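Local atomic coordinates of exonuclease VapC9 (Pyrobaculum aerophilum, PDB entry 1V8P), a protein that acts as a magnesium-dependent nuclease of the PIN-domain family, with slow exonuclease activity on single-stranded DNA, and probably serves as a ribonuclease toxin. Residues Tyr30-Ala34 / Tyr120-Ala124; Ala36-Leu40 / Val148-Leu152; Tyr44-Ile48 / Val89-Phe93; Glu110-Thr114 / Leu138-Thr142. The protein carries 1 engineered substitution. All coordinates share one frame; numbering follows the deposited sequence.

Contact 1 (Tyr30-Ala34 / Tyr120-Ala124)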
loop_
_atom_site.group_PDB
_atom_site.type_symbol
_atom_site.label_atom_id
_atom_site.label_comp_id
_atom_site.label_asym_id
_atom_site.label_seq_id
_atom_site.Cartn_x
_atom_site.Cartn_y
_atom_site.Cartn_z
ATOM N N TYR C 30 1.443 16.555 -22.762
ATOM C CA TYR C 30 1.933 15.789 -21.623
ATOM C C TYR C 30 0.881 15.200 -20.672
ATOM O O TYR C 30 -0.148 15.823 -20.394
ATOM C CB TYR C 30 2.883 16.647 -20.793
ATOM C CG TYR C 30 3.963 17.326 -21.583
ATOM C CD1 TYR C 30 3.779 18.609 -22.107
ATOM C CD2 TYR C 30 5.179 16.687 -21.809
ATOM C CE1 TYR C 30 4.788 19.240 -22.833
ATOM C CE2 TYR C 30 6.195 17.303 -22.532
ATOM C CZ TYR C 30 5.999 18.579 -23.038
ATOM O OH TYR C 30 7.033 19.190 -23.717
ATOM N N LEU C 31 1.161 13.990 -20.189
ATOM C CA LEU C 31 0.329 13.303 -19.208
ATOM C C LEU C 31 1.167 13.371 -17.930
ATOM O O LEU C 31 2.286 12.846 -17.895
ATOM C CB LEU C 31 0.101 11.833 -19.582
ATOM C CG LEU C 31 -0.641 11.019 -18.512
ATOM C CD1 LEU C 31 -2.013 11.632 -18.269
ATOM C CD2 LEU C 31 -0.792 9.570 -18.944
ATOM N N VAL C 32 0.637 14.024 -16.898
ATOM C CA VAL C 32 1.345 14.183 -15.628
ATOM C C VAL C 32 0.823 13.233 -14.562
ATOM O O VAL C 32 -0.386 13.100 -14.400
ATOM C CB VAL C 32 1.201 15.632 -15.108
ATOM C CG1 VAL C 32 1.876 15.779 -13.777
ATOM C CG2 VAL C 32 1.789 16.602 -16.106
ATOM N N ASP C 33 1.718 12.570 -13.831
ATOM C CA ASP C 33 1.261 11.649 -12.788
ATOM C C ASP C 33 1.401 12.255 -11.378
ATOM O O ASP C 33 1.954 13.347 -11.208
ATOM C CB ASP C 33 1.973 10.280 -12.909
ATOM C CG ASP C 33 3.315 10.229 -12.199
ATOM O OD1 ASP C 33 3.866 11.286 -11.817
ATOM O OD2 ASP C 33 3.825 9.102 -12.038
ATOM N N ALA C 34 0.875 11.550 -10.378
ATOM C CA ALA C 34 0.889 12.030 -9.007
ATOM C C ALA C 34 2.249 12.492 -8.503
ATOM O O ALA C 34 2.345 13.563 -7.893
ATOM C CB ALA C 34 0.313 10.966 -8.072
ATOM N N TYR C 120 -0.835 4.988 -16.321
ATOM C CA TYR C 120 -0.098 6.106 -16.890
ATOM C C TYR C 120 0.703 5.742 -18.150
ATOM O O TYR C 120 0.664 6.467 -19.144
ATOM C CB TYR C 120 0.828 6.700 -15.836
ATOM C CG TYR C 120 0.052 7.401 -14.754
ATOM C CD1 TYR C 120 -0.277 6.748 -13.559
ATOM C CD2 TYR C 120 -0.391 8.717 -14.942
ATOM C CE1 TYR C 120 -1.019 7.386 -12.582
ATOM C CE2 TYR C 120 -1.133 9.365 -13.974
ATOM C CZ TYR C 120 -1.447 8.699 -12.789
ATOM O OH TYR C 120 -2.164 9.351 -11.809
ATOM N N ALA C 121 1.416 4.621 -18.103
ATOM C CA ALA C 121 2.209 4.161 -19.229
ATOM C C ALA C 121 1.306 3.921 -20.441
ATOM O O ALA C 121 1.602 4.366 -21.551
ATOM C CB ALA C 121 2.953 2.865 -18.850
ATOM N N TYR C 122 0.196 3.224 -20.214
ATOM C CA TYR C 122 -0.735 2.925 -21.290
ATOM C C TYR C 122 -1.351 4.157 -21.955
ATOM O O TYR C 122 -1.400 4.240 -23.176
ATOM C CB TYR C 122 -1.854 2.020 -20.785
ATOM C CG TYR C 122 -2.864 1.686 -21.854
ATOM C CD1 TYR C 122 -2.640 0.641 -22.766
ATOM C CD2 TYR C 122 -4.005 2.466 -22.013
ATOM C CE1 TYR C 122 -3.539 0.396 -23.812
ATOM C CE2 TYR C 122 -4.901 2.234 -23.051
ATOM C CZ TYR C 122 -4.669 1.206 -23.944
ATOM O OH TYR C 122 -5.579 1.018 -24.966
ATOM N N VAL C 123 -1.815 5.111 -21.160
ATOM C CA VAL C 123 -2.445 6.308 -21.702
ATOM C C VAL C 123 -1.473 7.178 -22.450
ATOM O O VAL C 123 -1.801 7.711 -23.514
ATOM C CB VAL C 123 -3.098 7.158 -20.600
ATOM C CG1 VAL C 123 -3.641 8.472 -21.185
ATOM C CG2 VAL C 123 -4.197 6.367 -19.958
ATOM N N ALA C 124 -0.277 7.333 -21.901
ATOM C CA ALA C 124 0.725 8.162 -22.556
ATOM C C ALA C 124 1.097 7.563 -23.920
ATOM O O ALA C 124 1.014 8.240 -24.950
ATOM C CB ALA C 124 1.955 8.284 -21.676
#

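Contact 2 (Ala36-Leu40 / Val148-Leu152)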
loop_
_atom_site.group_PDB
_atom_site.type_symbol
_atom_site.label_atom_id
_atom_site.label_comp_id
_atom_site.label_asym_id
_atom_site.label_seq_id
_atom_site.Cartn_x
_atom_site.Cartn_y
_atom_site.Cartn_z
ATOM N N ALA C 36 4.782 13.563 -10.232
ATOM C CA ALA C 36 5.186 14.765 -10.967
ATOM C C ALA C 36 4.339 15.953 -10.542
ATOM O O ALA C 36 4.856 17.037 -10.247
ATOM C CB ALA C 36 5.034 14.551 -12.461
ATOM N N LEU C 37 3.026 15.729 -10.546
ATOM C CA LEU C 37 2.060 16.739 -10.153
ATOM C C LEU C 37 2.519 17.317 -8.821
ATOM O O LEU C 37 2.551 18.532 -8.636
ATOM C CB LEU C 37 0.673 16.095 -10.022
ATOM C CG LEU C 37 -0.579 16.920 -9.704
ATOM C CD1 LEU C 37 -0.532 17.431 -8.278
ATOM C CD2 LEU C 37 -0.688 18.054 -10.687
ATOM N N TYR C 38 2.899 16.437 -7.903
ATOM C CA TYR C 38 3.361 16.873 -6.598
ATOM C C TYR C 38 4.570 17.804 -6.692
ATOM O O TYR C 38 4.635 18.800 -5.994
ATOM C CB TYR C 38 3.710 15.666 -5.723
ATOM C CG TYR C 38 3.061 15.713 -4.359
ATOM C CD1 TYR C 38 1.683 15.538 -4.215
ATOM C CD2 TYR C 38 3.821 15.950 -3.213
ATOM C CE1 TYR C 38 1.076 15.597 -2.960
ATOM C CE2 TYR C 38 3.228 16.009 -1.957
ATOM C CZ TYR C 38 1.858 15.833 -1.834
ATOM O OH TYR C 38 1.271 15.889 -0.585
ATOM N N ALA C 39 5.535 17.486 -7.543
ATOM C CA ALA C 39 6.707 18.355 -7.672
ATOM C C ALA C 39 6.277 19.691 -8.287
ATOM O O ALA C 39 6.622 20.761 -7.788
ATOM C CB ALA C 39 7.776 17.688 -8.547
ATOM N N LEU C 40 5.510 19.610 -9.368
ATOM C CA LEU C 40 5.009 20.781 -10.066
ATOM C C LEU C 40 4.249 21.749 -9.159
ATOM O O LEU C 40 4.258 22.963 -9.391
ATOM C CB LEU C 40 4.091 20.340 -11.209
ATOM C CG LEU C 40 4.763 19.648 -12.393
ATOM C CD1 LEU C 40 3.711 19.022 -13.305
ATOM C CD2 LEU C 40 5.623 20.658 -13.141
ATOM N N VAL C 148 10.054 15.900 -14.112
ATOM C CA VAL C 148 9.631 17.292 -14.017
ATOM C C VAL C 148 10.648 18.317 -14.486
ATOM O O VAL C 148 10.287 19.299 -15.135
ATOM C CB VAL C 148 9.172 17.626 -12.582
ATOM C CG1 VAL C 148 8.968 19.124 -12.420
ATOM C CG2 VAL C 148 7.872 16.896 -12.291
ATOM N N GLU C 149 11.918 18.085 -14.171
ATOM C CA GLU C 149 12.984 19.001 -14.575
ATOM C C GLU C 149 13.067 19.094 -16.100
ATOM O O GLU C 149 13.195 20.181 -16.676
ATOM C CB GLU C 149 14.326 18.519 -14.026
ATOM C CG GLU C 149 15.455 19.521 -14.185
ATOM C CD GLU C 149 16.812 18.950 -13.788
ATOM O OE1 GLU C 149 17.688 19.729 -13.347
ATOM O OE2 GLU C 149 17.011 17.720 -13.928
ATOM N N THR C 150 13.001 17.937 -16.745
ATOM C CA THR C 150 13.058 17.868 -18.193
ATOM C C THR C 150 11.844 18.581 -18.768
ATOM O O THR C 150 11.932 19.258 -19.795
ATOM C CB THR C 150 13.057 16.408 -18.655
ATOM O OG1 THR C 150 14.212 15.736 -18.132
ATOM C CG2 THR C 150 13.059 16.335 -20.159
ATOM N N LEU C 151 10.702 18.424 -18.107
ATOM C CA LEU C 151 9.494 19.079 -18.574
ATOM C C LEU C 151 9.663 20.589 -18.488
ATOM O O LEU C 151 9.349 21.306 -19.432
ATOM C CB LEU C 151 8.274 18.651 -17.746
ATOM C CG LEU C 151 6.975 19.437 -17.993
ATOM C CD1 LEU C 151 6.578 19.343 -19.465
ATOM C CD2 LEU C 151 5.866 18.900 -17.106
ATOM N N LEU C 152 10.170 21.070 -17.356
ATOM C CA LEU C 152 10.353 22.500 -17.181
ATOM C C LEU C 152 11.270 23.123 -18.234
ATOM O O LEU C 152 10.958 24.186 -18.776
ATOM C CB LEU C 152 10.862 22.813 -15.763
ATOM C CG LEU C 152 9.820 22.599 -14.662
ATOM C CD1 LEU C 152 10.400 22.971 -13.328
ATOM C CD2 LEU C 152 8.576 23.431 -14.959
#

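Contact 3 (Tyr44-Ile48 / Val89-Phe93)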
loop_
_atom_site.group_PDB
_atom_site.type_symbol
_atom_site.label_atom_id
_atom_site.label_comp_id
_atom_site.label_asym_id
_atom_site.label_seq_id
_atom_site.Cartn_x
_atom_site.Cartn_y
_atom_site.Cartn_z
ATOM N N TYR C 44 4.322 26.527 -9.883
ATOM C CA TYR C 44 3.174 27.081 -10.601
ATOM C C TYR C 44 3.554 27.968 -11.789
ATOM O O TYR C 44 3.199 27.676 -12.928
ATOM C CB TYR C 44 2.314 27.903 -9.643
ATOM C CG TYR C 44 0.872 28.061 -10.082
ATOM C CD1 TYR C 44 -0.048 27.019 -9.907
ATOM C CD2 TYR C 44 0.413 29.256 -10.645
ATOM C CE1 TYR C 44 -1.395 27.166 -10.276
ATOM C CE2 TYR C 44 -0.933 29.415 -11.018
ATOM C CZ TYR C 44 -1.829 28.367 -10.828
ATOM O OH TYR C 44 -3.160 28.507 -11.161
ATOM N N ASP C 45 4.273 29.053 -11.507
ATOM C CA ASP C 45 4.687 30.024 -12.524
ATOM C C ASP C 45 5.322 29.468 -13.794
ATOM O O ASP C 45 4.968 29.863 -14.907
ATOM C CB ASP C 45 5.647 31.054 -11.912
ATOM C CG ASP C 45 4.990 31.901 -10.831
ATOM O OD1 ASP C 45 3.828 32.317 -11.031
ATOM O OD2 ASP C 45 5.639 32.158 -9.789
ATOM N N LYS C 46 6.259 28.548 -13.621
ATOM C CA LYS C 46 6.976 27.953 -14.737
ATOM C C LYS C 46 6.123 27.154 -15.734
ATOM O O LYS C 46 6.565 26.897 -16.861
ATOM C CB LYS C 46 8.119 27.082 -14.188
ATOM C CG LYS C 46 8.979 27.814 -13.159
ATOM C CD LYS C 46 10.302 27.098 -12.907
ATOM C CE LYS C 46 11.224 27.910 -11.995
ATOM N NZ LYS C 46 10.694 28.003 -10.601
ATOM N N TRP C 47 4.909 26.772 -15.345
ATOM C CA TRP C 47 4.067 25.996 -16.253
ATOM C C TRP C 47 2.611 26.457 -16.402
ATOM O O TRP C 47 1.922 26.043 -17.342
ATOM C CB TRP C 47 4.085 24.513 -15.854
ATOM C CG TRP C 47 3.661 24.237 -14.436
ATOM C CD1 TRP C 47 4.472 24.134 -13.334
ATOM C CD2 TRP C 47 2.322 24.055 -13.962
ATOM N NE1 TRP C 47 3.717 23.901 -12.206
ATOM C CE2 TRP C 47 2.395 23.848 -12.562
ATOM C CE3 TRP C 47 1.065 24.048 -14.583
ATOM C CZ2 TRP C 47 1.259 23.636 -11.774
ATOM C CZ3 TRP C 47 -0.069 23.838 -13.799
ATOM C CH2 TRP C 47 0.039 23.635 -12.405
ATOM N N ILE C 48 2.145 27.314 -15.497
ATOM C CA ILE C 48 0.772 27.789 -15.556
ATOM C C ILE C 48 0.348 28.258 -16.954
ATOM O O ILE C 48 -0.722 27.885 -17.437
ATOM C CB ILE C 48 0.534 28.923 -14.531
ATOM C CG1 ILE C 48 -0.962 29.236 -14.425
ATOM C CG2 ILE C 48 1.291 30.171 -14.940
ATOM C CD1 ILE C 48 -1.824 28.032 -14.053
ATOM N N VAL C 89 -4.121 23.650 -7.893
ATOM C CA VAL C 89 -3.135 23.107 -8.811
ATOM C C VAL C 89 -3.794 22.040 -9.685
ATOM O O VAL C 89 -3.629 22.045 -10.896
ATOM C CB VAL C 89 -1.973 22.483 -8.047
ATOM C CG1 VAL C 89 -1.071 21.732 -9.003
ATOM C CG2 VAL C 89 -1.205 23.571 -7.305
ATOM N N LEU C 90 -4.556 21.142 -9.077
ATOM C CA LEU C 90 -5.210 20.092 -9.848
ATOM C C LEU C 90 -6.273 20.621 -10.790
ATOM O O LEU C 90 -6.502 20.051 -11.850
ATOM C CB LEU C 90 -5.843 19.044 -8.925
ATOM C CG LEU C 90 -4.882 18.064 -8.261
ATOM C CD1 LEU C 90 -5.636 17.209 -7.250
ATOM C CD2 LEU C 90 -4.242 17.188 -9.323
ATOM N N SER C 91 -6.928 21.708 -10.411
ATOM C CA SER C 91 -7.978 22.256 -11.254
ATOM C C SER C 91 -7.425 22.799 -12.571
ATOM O O SER C 91 -8.154 22.920 -13.551
ATOM C CB SER C 91 -8.719 23.367 -10.511
ATOM O OG SER C 91 -7.911 24.520 -10.363
ATOM N N SER C 92 -6.131 23.111 -12.594
ATOM C CA SER C 92 -5.486 23.659 -13.785
ATOM C C SER C 92 -5.259 22.677 -14.929
ATOM O O SER C 92 -4.992 23.094 -16.054
ATOM C CB SER C 92 -4.140 24.278 -13.410
ATOM O OG SER C 92 -4.291 25.225 -12.370
ATOM N N PHE C 93 -5.374 21.382 -14.646
ATOM C CA PHE C 93 -5.126 20.349 -15.642
ATOM C C PHE C 93 -6.333 19.786 -16.328
ATOM O O PHE C 93 -7.406 19.719 -15.747
ATOM C CB PHE C 93 -4.375 19.179 -15.012
ATOM C CG PHE C 93 -2.998 19.522 -14.542
ATOM C CD1 PHE C 93 -2.807 20.379 -13.470
ATOM C CD2 PHE C 93 -1.883 18.976 -15.168
ATOM C CE1 PHE C 93 -1.522 20.687 -13.024
ATOM C CE2 PHE C 93 -0.604 19.278 -14.731
ATOM C CZ PHE C 93 -0.423 20.133 -13.658
#

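Contact 4 (Glu110-Thr114 / Leu138-Thr142)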
loop_
_atom_site.group_PDB
_atom_site.type_symbol
_atom_site.label_atom_id
_atom_site.label_comp_id
_atom_site.label_asym_id
_atom_site.label_seq_id
_atom_site.Cartn_x
_atom_site.Cartn_y
_atom_site.Cartn_z
ATOM N N GLU C 110 2.899 -7.264 -18.124
ATOM C CA GLU C 110 4.033 -7.293 -19.049
ATOM C C GLU C 110 5.283 -6.554 -18.617
ATOM O O GLU C 110 6.381 -7.096 -18.726
ATOM C CB GLU C 110 3.609 -6.775 -20.417
ATOM C CG GLU C 110 2.853 -7.792 -21.235
ATOM C CD GLU C 110 2.130 -7.170 -22.411
ATOM O OE1 GLU C 110 1.466 -7.927 -23.152
ATOM O OE2 GLU C 110 2.216 -5.928 -22.588
ATOM N N ARG C 111 5.131 -5.322 -18.133
ATOM C CA ARG C 111 6.293 -4.542 -17.717
ATOM C C ARG C 111 6.585 -4.600 -16.218
ATOM O O ARG C 111 7.513 -3.948 -15.731
ATOM C CB ARG C 111 6.108 -3.098 -18.163
ATOM C CG ARG C 111 5.510 -3.000 -19.559
ATOM C CD ARG C 111 5.408 -1.579 -20.052
ATOM N NE ARG C 111 4.773 -1.513 -21.365
ATOM C CZ ARG C 111 4.666 -0.399 -22.080
ATOM N NH1 ARG C 111 5.155 0.749 -21.606
ATOM N NH2 ARG C 111 4.073 -0.426 -23.268
ATOM N N GLY C 112 5.818 -5.395 -15.479
ATOM C CA GLY C 112 6.048 -5.473 -14.049
ATOM C C GLY C 112 5.827 -4.133 -13.353
ATOM O O GLY C 112 6.714 -3.600 -12.692
ATOM N N LEU C 113 4.630 -3.586 -13.526
ATOM C CA LEU C 113 4.250 -2.328 -12.914
ATOM C C LEU C 113 2.977 -2.569 -12.125
ATOM O O LEU C 113 2.294 -3.573 -12.329
ATOM C CB LEU C 113 3.947 -1.283 -13.978
ATOM C CG LEU C 113 5.076 -0.675 -14.794
ATOM C CD1 LEU C 113 4.475 0.086 -15.954
ATOM C CD2 LEU C 113 5.918 0.234 -13.908
ATOM N N THR C 114 2.659 -1.651 -11.221
ATOM C CA THR C 114 1.426 -1.766 -10.457
ATOM C C THR C 114 0.351 -1.376 -11.459
ATOM O O THR C 114 0.650 -0.734 -12.471
ATOM C CB THR C 114 1.356 -0.743 -9.321
ATOM O OG1 THR C 114 1.591 0.562 -9.862
ATOM C CG2 THR C 114 2.368 -1.059 -8.240
ATOM N N LEU C 138 9.015 4.033 -13.704
ATOM C CA LEU C 138 8.123 4.417 -14.805
ATOM C C LEU C 138 8.900 5.043 -15.967
ATOM O O LEU C 138 8.654 4.738 -17.132
ATOM C CB LEU C 138 7.055 5.412 -14.334
ATOM C CG LEU C 138 5.607 4.959 -14.110
ATOM C CD1 LEU C 138 4.759 6.219 -13.937
ATOM C CD2 LEU C 138 5.074 4.122 -15.281
ATOM N N LEU C 139 9.829 5.934 -15.642
ATOM C CA LEU C 139 10.637 6.569 -16.669
ATOM C C LEU C 139 11.290 5.480 -17.515
ATOM O O LEU C 139 11.403 5.599 -18.730
ATOM C CB LEU C 139 11.719 7.430 -16.027
ATOM C CG LEU C 139 11.286 8.753 -15.394
ATOM C CD1 LEU C 139 12.270 9.163 -14.296
ATOM C CD2 LEU C 139 11.205 9.819 -16.469
ATOM N N ALA C 140 11.701 4.404 -16.864
ATOM C CA ALA C 140 12.366 3.320 -17.561
ATOM C C ALA C 140 11.462 2.526 -18.500
ATOM O O ALA C 140 11.851 2.204 -19.617
ATOM C CB ALA C 140 13.008 2.366 -16.541
ATOM N N LYS C 141 10.257 2.218 -18.045
ATOM C CA LYS C 141 9.360 1.401 -18.830
ATOM C C LYS C 141 8.311 2.122 -19.674
ATOM O O LYS C 141 7.440 1.485 -20.266
ATOM C CB LYS C 141 8.713 0.392 -17.888
ATOM C CG LYS C 141 9.760 -0.398 -17.093
ATOM C CD LYS C 141 9.142 -1.340 -16.071
ATOM C CE LYS C 141 10.201 -2.187 -15.390
ATOM N NZ LYS C 141 9.598 -3.091 -14.361
ATOM N N THR C 142 8.403 3.442 -19.737
ATOM C CA THR C 142 7.469 4.230 -20.512
ATOM C C THR C 142 8.223 5.048 -21.558
ATOM O O THR C 142 8.903 6.021 -21.241
ATOM C CB THR C 142 6.649 5.191 -19.617
ATOM O OG1 THR C 142 6.036 4.448 -18.563
ATOM C CG2 THR C 142 5.556 5.884 -20.433
#

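Contact 1 (Tyr30-Ala34 / Tyr120-Ala124)
Leu31 on strand 30-32 and Asp33 just after it point toward helix 115-127, which runs nearly antiparallel to the strand: the local axes make an angle of 165° and approach to 9.3 Å. The CA atoms of Leu31 and Ala124 lie 6.1 Å apart, and those of Asp33 and Tyr120 7.0 Å. This is strand-on-helix packing in the parallel alpha/beta sheet of the PIN domain, where strand 30-32 is an inner strand bonded to neighbours 54-56 and 130-132. Leu31 serves the helix with one branch. Its CG stands anti to the backbone N (chi1 174°), and CD2 reaches the helix surface, 3.7 Å from Val123 CB and 4.1 Å from both Tyr120 CD2 and Ala124 CB. The Leu31 and Val123 side chains meet at about a right angle, and a single methyl, CD2, makes all of Leu31's close side-chain contacts with the helix. Asp33 is the N-cap of helix 34-40: OD1 accepts from Ala36 N and also bonds Ser35 OG, while OD2 bonds Thr133 OG1. With Asp117 and Asp135 it belongs to the predicted magnesium site, and Tyr120 sits on the same helix as Asp117. The phenol oxygen of Tyr120 is tied to Thr60 and Glu63, which probably limits how far the ring can shift. Between Asp33 and Tyr120 lies a CH-pi contact: Asp33 CB stands over one face of the Tyr120 ring, 3.6 Å from its centroid and 20° off the normal, with Tyr120 CE2 the nearest ring atom to that CB at 3.4 Å.

Contact 2 (Ala36-Leu40 / Val148-Leu152)
Val148 and Leu40 mesh where the first turn of helix 148-156 meets helix 34-40; Val148 uses both methyls, Leu40 mainly CD2. The local axes are inclined at 58° and come within 10.7 Å, with Ala36 and Val148 nearest through their CA atoms. Val148 points at the other helix. Its CG1, anti to the backbone N (chi1 170°), meets Leu40 CD2 at 3.7 Å. CG2 lies against the small residues, 3.7 Å from Ala36 CB and 3.8 Å from Ala39 CB, and it also touches the backbone at Ala36 O. Ala36, Ala39 and Leu40, at positions i, i+3 and i+4 and so on one side of the helix, form the seat of the valine. The reverse insertion is made by Leu40. Its CB bond leaves the helix beside the interface, yet with CG anti to the carbonyl carbon (chi1 -70°) the chain bends back and CD2 is carried across. There it meets a second triad of the same spacing: Val148 CG1, then Leu151 CD2 at 4.3 Å and Leu152 CD2 at 4.4 Å, the last two looser. All the touching groups are carbon, apart from the carbonyl oxygen of Ala36, which is already bonded to Leu40 N within its helix. Leu40 and Leu151 also reach Val32 and Tyr30, so both helices rest on the same face of strand 30-32. Two helices crossing at a steep angle over one face of a parallel sheet, with the helix after the first strand meeting the C-terminal helix, belong to the alpha/beta architecture of the PIN domain.

Contact 3 (Tyr44-Ile48 / Val89-Phe93)
Tyr44 and Val89 begin two short segments that run in roughly the same sense: their CA atoms are 7.7 Å apart, and so are those of Ile48 and Ser92 four and three residues later. Segment 44-48 is a weakly bonded helical turn, while 89-93 is the last part of helix 79-91 and the loop into strand 94-95. Trp47 carries most of the contact. Its CG lies between the backbone N and the carbonyl carbon (chi1 57°), which brings the indole across to Val89 and Phe93. Phe93 takes one face of the indole, with Phe93 CE1 3.4 Å from Trp47 CH2. The six-membered rings are 5.0 Å apart by centroids and their planes are inclined at 48°, an oblique pairing. In the PIN fold this packs the 44-48 turn and the end of helix 79-91 against the sheet, Phe93 lying on Leu54 and Ile56 of strand 54-56. Over the opposite face of the indole stands Tyr44 O, 3.7 Å above the plane, which accepts from both Ile48 N and Trp47 N. Two groups approach the indole at its edge, Val89 CG1 4.1 Å from Trp47 CH2 and Ser92 CB 4.1 Å from Trp47 CZ3. The indole's N-H is bound by Leu40 O, so its rotation is anchored from helix 34-40. The Tyr44 OH ends 3.7 Å from Ser92 OG, a contact and not a bond; that OG bonds Lys88 O.

Contact 4 (Glu110-Thr114 / Leu138-Thr142)
Arg111 and Lys141, near the C-terminal ends of helices 101-111 and 136-141, exchange side chains, each giving a donor to the other's carbonyl oxygen. Lys141 is the firmer partner. Its chain, extended beyond CG, passes Arg111 CB with its CD at 4.1 Å and goes on to the backbone, where NZ ends 2.6 Å from Arg111 O. The approach is almost head-on to the oxygen (C=O...N 166°). A second, weak bond runs from the same NZ to Gly112 O at 3.4 Å, so the ammonium sits at carbonyls near the C-terminal end of helix 101-111, a place where its charge would probably be welcome. In return Arg111, stretched from CG to NE, brings NH1 to 2.7 Å from Lys141 O, which lies near the guanidinium plane at its edge. That bond is bent, 127° at the hydrogen, and weak; the firmer hold on the group is the salt bridge of NH2 with Glu125 on helix 115-127. Leu113 supplies the apolar floor. It crosses Leu138 at about a right angle, with its CD1 4.1 Å from Leu138 CD2, and slides past Lys141 in the opposite direction, its CD2 4.2 Å from Lys141 CD. Thr142 OG1 returns to Leu138 O at 3.0 Å, closing the last turn of helix 136-141. Thr114 then N-caps helix 115-127 and packs on Trp69 of a second subunit. Leu138, turned against Asp33 and Asp117, places this junction of two helix ends directly beside the predicted magnesium site of the PIN domain, with its cluster of aspartates.

Overall arrangement
Strand 30-32 starts the tally: contact 1 joins it to helix 115-127 and spans most of the chain. Helix 34-40, next in line, waits for helix 148-156, so contact 2 crosses contact 1 and is the last to close. Contact 3, opened by helix 44-48 and shut where helix 79-91 ends, nests inside both. Contact 4 opens at helix 101-111, inside the loop of contact 1, and closes on helix 136-141 after it; it therefore crosses contact 1, nests in contact 2 and follows contact 3 in series. Val32 packs on Leu37 and Phe93, linking contacts 1, 2 and 3, while Ala121 and Asp33 join contact 1 to contact 4, whose centre is about 26 Å from that of contact 3.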